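Local coordinates for sialidase domain-containing protein (Dyadobacter fermentans, PDB 5HX0) that is of unknown function but has the six-bladed beta-propeller fold of sialidases and may therefore bind or process glycans, at residues A[331-337]-A[382-386]; A[49-54]-A[391-396]. All coordinates share one frame; numbering follows the deposited sequence.

The two contacts share the closing blade of a sialidase-type beta-propeller. Interaction 1 packs residues 331-337, at the turn into strand 336-342 of the preceding blade, against strand 378-385. Interaction 2 pairs that strand's neighbour, 393-401, with the N-terminal strand 42-51, which completes the same sheet at its outer edge. Their centres lie about 13 Å apart, and the sheet joins them directly: Phe385 N is 2.8 Å from His393 O and Tyr383 O is 2.9 Å from Ala395 N, both probable hydrogen bonds. One contact thus seats the last blade on its predecessor, while the other closes the ring. The catalytic or binding site, if there is one, remains unassigned.

Interaction 1: residues A[331-337]-A[382-386]; sequences RHKPLGI and SYYFN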
loop_
_atom_site.group_PDB
_atom_site.type_symbol
_atom_site.label_atom_id
_atom_site.label_comp_id
_atom_site.label_asym_id
_atom_site.label_seq_id
_atom_site.Cartn_x
_atom_site.Cartn_y
_atom_site.Cartn_z
ATOM N N ARG A 331 1.590 19.136 24.235
ATOM C CA ARG A 331 2.820 19.423 23.504
ATOM C C ARG A 331 3.482 20.676 24.050
ATOM O O ARG A 331 3.811 21.607 23.327
ATOM C CB ARG A 331 2.530 19.534 22.009
ATOM C CG ARG A 331 2.281 18.145 21.352
ATOM C CD ARG A 331 1.524 18.266 20.029
ATOM N NE ARG A 331 1.619 17.056 19.213
ATOM C CZ ARG A 331 1.245 16.968 17.932
ATOM N NH1 ARG A 331 1.405 15.820 17.279
ATOM N NH2 ARG A 331 0.707 18.010 17.299
ATOM N N HIS A 332 3.620 20.704 25.375
ATOM C CA HIS A 332 4.365 21.731 26.099
ATOM C C HIS A 332 5.187 21.020 27.160
ATOM O O HIS A 332 4.967 19.843 27.440
ATOM C CB HIS A 332 3.423 22.761 26.725
ATOM C CG HIS A 332 2.369 23.237 25.780
ATOM N ND1 HIS A 332 2.577 24.277 24.902
ATOM C CD2 HIS A 332 1.124 22.773 25.525
ATOM C CE1 HIS A 332 1.490 24.461 24.175
ATOM N NE2 HIS A 332 0.594 23.555 24.527
ATOM N N LYS A 333 6.152 21.719 27.750
ATOM C CA LYS A 333 6.931 21.111 28.834
ATOM C C LYS A 333 6.067 20.903 30.066
ATOM O O LYS A 333 5.336 21.801 30.478
ATOM C CB LYS A 333 8.150 21.976 29.206
ATOM C CG LYS A 333 9.093 22.285 28.049
ATOM C CD LYS A 333 9.393 21.046 27.195
ATOM C CE LYS A 333 10.835 20.539 27.362
ATOM N NZ LYS A 333 11.063 19.223 26.655
ATOM N N PRO A 334 6.132 19.712 30.660
ATOM C CA PRO A 334 6.836 18.514 30.200
ATOM C C PRO A 334 5.981 17.739 29.194
ATOM O O PRO A 334 4.803 17.492 29.474
ATOM C CB PRO A 334 7.032 17.717 31.485
ATOM C CG PRO A 334 5.865 18.085 32.323
ATOM C CD PRO A 334 5.420 19.477 31.924
ATOM N N LEU A 335 6.569 17.367 28.064
ATOM C CA LEU A 335 5.809 16.813 26.942
ATOM C C LEU A 335 5.138 15.497 27.303
ATOM O O LEU A 335 5.779 14.602 27.851
ATOM C CB LEU A 335 6.737 16.583 25.763
ATOM C CG LEU A 335 7.431 17.812 25.191
ATOM C CD1 LEU A 335 8.553 17.369 24.273
ATOM C CD2 LEU A 335 6.409 18.637 24.429
ATOM N N GLY A 336 3.856 15.365 26.957
ATOM C CA GLY A 336 3.197 14.077 27.138
ATOM C C GLY A 336 1.704 14.058 26.869
ATOM O O GLY A 336 1.223 14.644 25.889
ATOM N N ILE A 337 0.964 13.384 27.752
ATOM C CA ILE A 337 -0.432 13.019 27.537
ATOM C C ILE A 337 -1.181 13.343 28.810
ATOM O O ILE A 337 -0.709 13.005 29.898
ATOM C CB ILE A 337 -0.611 11.515 27.217
ATOM C CG1 ILE A 337 0.364 11.010 26.129
ATOM C CG2 ILE A 337 -2.099 11.184 26.919
ATOM C CD1 ILE A 337 0.161 11.587 24.717
ATOM N N SER A 382 -4.753 4.981 24.502
ATOM C CA SER A 382 -3.659 4.856 23.556
ATOM C C SER A 382 -3.260 6.229 23.020
ATOM O O SER A 382 -4.010 7.202 23.110
ATOM C CB SER A 382 -4.053 3.937 22.384
ATOM O OG SER A 382 -4.932 4.623 21.491
ATOM N N TYR A 383 -2.054 6.300 22.460
ATOM C CA TYR A 383 -1.506 7.525 21.881
ATOM C C TYR A 383 -0.262 7.117 21.112
ATOM O O TYR A 383 0.160 5.961 21.174
ATOM C CB TYR A 383 -1.183 8.593 22.948
ATOM C CG TYR A 383 -0.555 8.034 24.207
ATOM C CD1 TYR A 383 0.825 7.821 24.290
ATOM C CD2 TYR A 383 -1.347 7.696 25.310
ATOM C CE1 TYR A 383 1.399 7.297 25.448
ATOM C CE2 TYR A 383 -0.771 7.182 26.475
ATOM C CZ TYR A 383 0.594 6.975 26.524
ATOM O OH TYR A 383 1.153 6.459 27.666
ATOM N N TYR A 384 0.308 8.052 20.348
ATOM C CA TYR A 384 1.646 7.788 19.848
ATOM C C TYR A 384 2.626 8.655 20.622
ATOM O O TYR A 384 2.246 9.617 21.309
ATOM C CB TYR A 384 1.775 7.968 18.314
ATOM C CG TYR A 384 1.999 9.384 17.797
ATOM C CD1 TYR A 384 0.959 10.307 17.780
ATOM C CD2 TYR A 384 3.245 9.778 17.272
ATOM C CE1 TYR A 384 1.146 11.616 17.278
ATOM C CE2 TYR A 384 3.445 11.093 16.773
ATOM C CZ TYR A 384 2.377 12.000 16.779
ATOM O OH TYR A 384 2.541 13.299 16.297
ATOM N N PHE A 385 3.889 8.241 20.590
ATOM C CA PHE A 385 4.819 8.748 21.588
ATOM C C PHE A 385 6.240 8.649 21.062
ATOM O O PHE A 385 6.521 7.946 20.088
ATOM C CB PHE A 385 4.695 7.979 22.915
ATOM C CG PHE A 385 4.980 8.831 24.117
ATOM C CD1 PHE A 385 4.074 9.803 24.505
ATOM C CD2 PHE A 385 6.155 8.662 24.852
ATOM C CE1 PHE A 385 4.316 10.610 25.617
ATOM C CE2 PHE A 385 6.424 9.454 25.948
ATOM C CZ PHE A 385 5.510 10.440 26.340
ATOM N N ASN A 386 7.133 9.387 21.716
ATOM C CA ASN A 386 8.567 9.226 21.530
ATOM C C ASN A 386 9.234 9.658 22.827
ATOM O O ASN A 386 8.770 10.592 23.493
ATOM C CB ASN A 386 9.149 10.042 20.365
ATOM C CG ASN A 386 9.225 11.528 20.676
ATOM O OD1 ASN A 386 10.236 12.014 21.191
ATOM N ND2 ASN A 386 8.134 12.260 20.393
#
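One face of the Tyr383 ring is covered by Ile337, whose CG1 stands 3.6 Å from the ring centroid and only 9° off the normal, a CH-pi contact. With CG1 anti to the carbonyl carbon (chi1 -48°), the branched chain reaches over the ring, while Ile337 CD1 lies 3.7 Å from Tyr383 CB. The flat ring offers a broad face to the beta-branched aliphatic chain where the two sheets meet. Phe385 is met at its edge, with CE1 3.9 Å from Gly336 CA; having no side chain, the glycine brings its bare backbone up to the ring. Ile337 CG1 approaches Phe385 CE1 obliquely, at 4.0 Å. Farther along, the Arg331 guanidinium meets Tyr384 edge on, the two planes almost perpendicular, and Arg331 NH1 lies 2.9 Å from Tyr384 OH. Each polar end has a firmer partner elsewhere: Arg331 NE bonds to Leu366 O and Tyr384 OH to Asp365, so the polar ends are satisfied at the margin of a largely apolar contact. This is the packing of successive propeller blades: strand 336-342 faces strand 378-385, with Pro369 of strand 367-375 touching both Ile337 and Tyr383.

Interaction 2: residues A[49-54]-A[391-396]; sequences VIYRNE and PQHIAG
Pro391 lies across Arg52, its CG 3.6 Å above the guanidinium plane and off-centre toward the rim. The arginine gets there as a chain extended from CG to NE, CG anti to the backbone N (chi1 179°), and the rigid proline ring gives its flat cationic head an apolar surface to rest on. Glu54 holds that head from the edge: Arg52 NH2 reaches the anti lone pair of Glu54 OE2 at 3.2 Å, a salt bridge close to the guanidinium plane. The carbonyl of Pro391 turns back on its own segment, its O accepting a nearly straight bond from His393 ND1 (3.0 Å, 174°), which fixes the rotation of the imidazole. At Gln392 a water takes over from direct pairing, joining Gln392 O to Asn53 N, while the side-chain amide turns off to bond Asp365 O. His393 brings CB within 3.1 Å of Tyr51 O and packs the same methylene on Arg52 CB. Direct strand pairing begins with Ile394, in what is the Velcro closure of the propeller: the N-terminal strand 42-51 is the outer strand of a blade whose other three strands come from the C-terminal end. Here the register slips in a classic beta bulge. Ile394 O accepts from both Ile50 N (2.8 Å) and Tyr51 N (3.2 Å), the two donors approaching from the same face of its plane, and Ile394 N returns a bond to Tyr51 O. The side chain meets Ile50 through CG2 and continues toward Leu73 and Phe75 of strand 71-79, where a branched aliphatic residue suits the apolar interface between blades. Ala395 forms a non-hydrogen-bonded pair with Val49, and its small methyl lies on the same face of the sheet as the valine. At Gly396, bare backbone lets Ile50 CD1 settle 4.2 Å from the glycine N.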
loop_
_atom_site.group_PDB
_atom_site.type_symbol
_atom_site.label_atom_id
_atom_site.label_comp_id
_atom_site.label_asym_id
_atom_site.label_seq_id
_atom_site.Cartn_x
_atom_site.Cartn_y
_atom_site.Cartn_z
ATOM N N VAL A 49 3.772 -0.442 25.706
ATOM C CA VAL A 49 4.192 -0.183 24.333
ATOM C C VAL A 49 3.349 -1.077 23.431
ATOM O O VAL A 49 3.265 -2.289 23.649
ATOM C CB VAL A 49 5.696 -0.431 24.135
ATOM C CG1 VAL A 49 6.049 -0.307 22.652
ATOM C CG2 VAL A 49 6.506 0.604 24.936
ATOM N N ILE A 50 2.678 -0.473 22.458
ATOM C CA ILE A 50 1.717 -1.171 21.627
ATOM C C ILE A 50 2.326 -1.584 20.293
ATOM O O ILE A 50 2.124 -2.706 19.835
ATOM C CB ILE A 50 0.458 -0.291 21.436
ATOM C CG1 ILE A 50 -0.267 -0.146 22.781
ATOM C CG2 ILE A 50 -0.480 -0.861 20.325
ATOM C CD1 ILE A 50 -1.546 0.674 22.725
ATOM N N TYR A 51 3.105 -0.704 19.667
ATOM C CA TYR A 51 3.825 -1.065 18.448
ATOM C C TYR A 51 5.008 -0.134 18.298
ATOM O O TYR A 51 4.842 1.093 18.354
ATOM C CB TYR A 51 2.953 -0.983 17.187
ATOM C CG TYR A 51 3.779 -1.242 15.952
ATOM C CD1 TYR A 51 4.169 -2.532 15.617
ATOM C CD2 TYR A 51 4.254 -0.185 15.168
ATOM C CE1 TYR A 51 4.970 -2.765 14.506
ATOM C CE2 TYR A 51 5.045 -0.413 14.054
ATOM C CZ TYR A 51 5.396 -1.702 13.727
ATOM O OH TYR A 51 6.187 -1.923 12.616
ATOM N N ARG A 52 6.193 -0.719 18.103
ATOM C CA ARG A 52 7.430 0.044 18.004
ATOM C C ARG A 52 8.376 -0.656 17.046
ATOM O O ARG A 52 8.671 -1.842 17.219
ATOM C CB ARG A 52 8.103 0.187 19.382
ATOM C CG ARG A 52 9.422 0.966 19.327
ATOM C CD ARG A 52 10.189 0.884 20.664
ATOM N NE ARG A 52 11.450 1.643 20.665
ATOM C CZ ARG A 52 12.592 1.245 20.105
ATOM N NH1 ARG A 52 12.668 0.098 19.453
ATOM N NH2 ARG A 52 13.674 2.011 20.197
ATOM N N ASN A 53 8.892 0.089 16.076
ATOM C CA ASN A 53 9.869 -0.450 15.136
ATOM C C ASN A 53 10.690 0.727 14.623
ATOM O O ASN A 53 10.139 1.645 14.012
ATOM C CB ASN A 53 9.173 -1.196 13.985
ATOM C CG ASN A 53 10.169 -1.820 13.009
ATOM O OD1 ASN A 53 11.213 -1.235 12.730
ATOM N ND2 ASN A 53 9.845 -3.014 12.486
ATOM N N GLU A 54 12.003 0.698 14.869
ATOM C CA GLU A 54 12.859 1.838 14.549
ATOM C C GLU A 54 12.878 2.194 13.067
ATOM O O GLU A 54 13.263 3.315 12.724
ATOM C CB GLU A 54 14.292 1.568 15.023
ATOM C CG GLU A 54 14.443 1.674 16.505
ATOM C CD GLU A 54 15.823 1.238 16.966
ATOM O OE1 GLU A 54 16.684 0.963 16.097
ATOM O OE2 GLU A 54 16.028 1.152 18.195
ATOM N N PRO A 391 12.160 6.300 18.343
ATOM C CA PRO A 391 11.222 6.469 17.222
ATOM C C PRO A 391 9.801 6.816 17.666
ATOM O O PRO A 391 9.406 6.630 18.821
ATOM C CB PRO A 391 11.233 5.087 16.571
ATOM C CG PRO A 391 11.456 4.145 17.756
ATOM C CD PRO A 391 12.390 4.885 18.687
ATOM N N GLN A 392 9.017 7.310 16.709
ATOM C CA GLN A 392 7.584 7.478 16.929
ATOM C C GLN A 392 6.919 6.098 16.963
ATOM O O GLN A 392 7.003 5.334 15.995
ATOM C CB GLN A 392 6.975 8.344 15.825
ATOM C CG GLN A 392 7.002 9.837 16.115
ATOM C CD GLN A 392 8.413 10.399 16.224
ATOM O OE1 GLN A 392 9.322 9.957 15.527
ATOM N NE2 GLN A 392 8.603 11.378 17.110
ATOM N N HIS A 393 6.279 5.771 18.082
ATOM C CA HIS A 393 5.677 4.457 18.283
ATOM C C HIS A 393 4.295 4.628 18.912
ATOM O O HIS A 393 3.947 5.700 19.431
ATOM C CB HIS A 393 6.590 3.565 19.160
ATOM C CG HIS A 393 6.829 4.096 20.546
ATOM N ND1 HIS A 393 7.747 5.089 20.823
ATOM C CD2 HIS A 393 6.267 3.766 21.733
ATOM C CE1 HIS A 393 7.737 5.349 22.120
ATOM N NE2 HIS A 393 6.833 4.573 22.693
ATOM N N ILE A 394 3.498 3.561 18.878
ATOM C CA ILE A 394 2.213 3.542 19.579
ATOM C C ILE A 394 2.438 3.055 21.011
ATOM O O ILE A 394 3.119 2.055 21.244
ATOM C CB ILE A 394 1.195 2.643 18.853
ATOM C CG1 ILE A 394 1.244 2.889 17.317
ATOM C CG2 ILE A 394 -0.224 2.852 19.452
ATOM C CD1 ILE A 394 0.984 4.362 16.909
ATOM N N ALA A 395 1.817 3.734 21.968
ATOM C CA ALA A 395 1.933 3.389 23.375
ATOM C C ALA A 395 0.565 3.584 24.024
ATOM O O ALA A 395 -0.398 4.019 23.381
ATOM C CB ALA A 395 2.999 4.249 24.057
ATOM N N GLY A 396 0.482 3.278 25.307
ATOM C CA GLY A 396 -0.763 3.486 26.011
ATOM C C GLY A 396 -0.537 3.524 27.504
ATOM O O GLY A 396 0.511 3.112 28.018
HETATM O O HOH W 1 7.936 2.880 15.571
#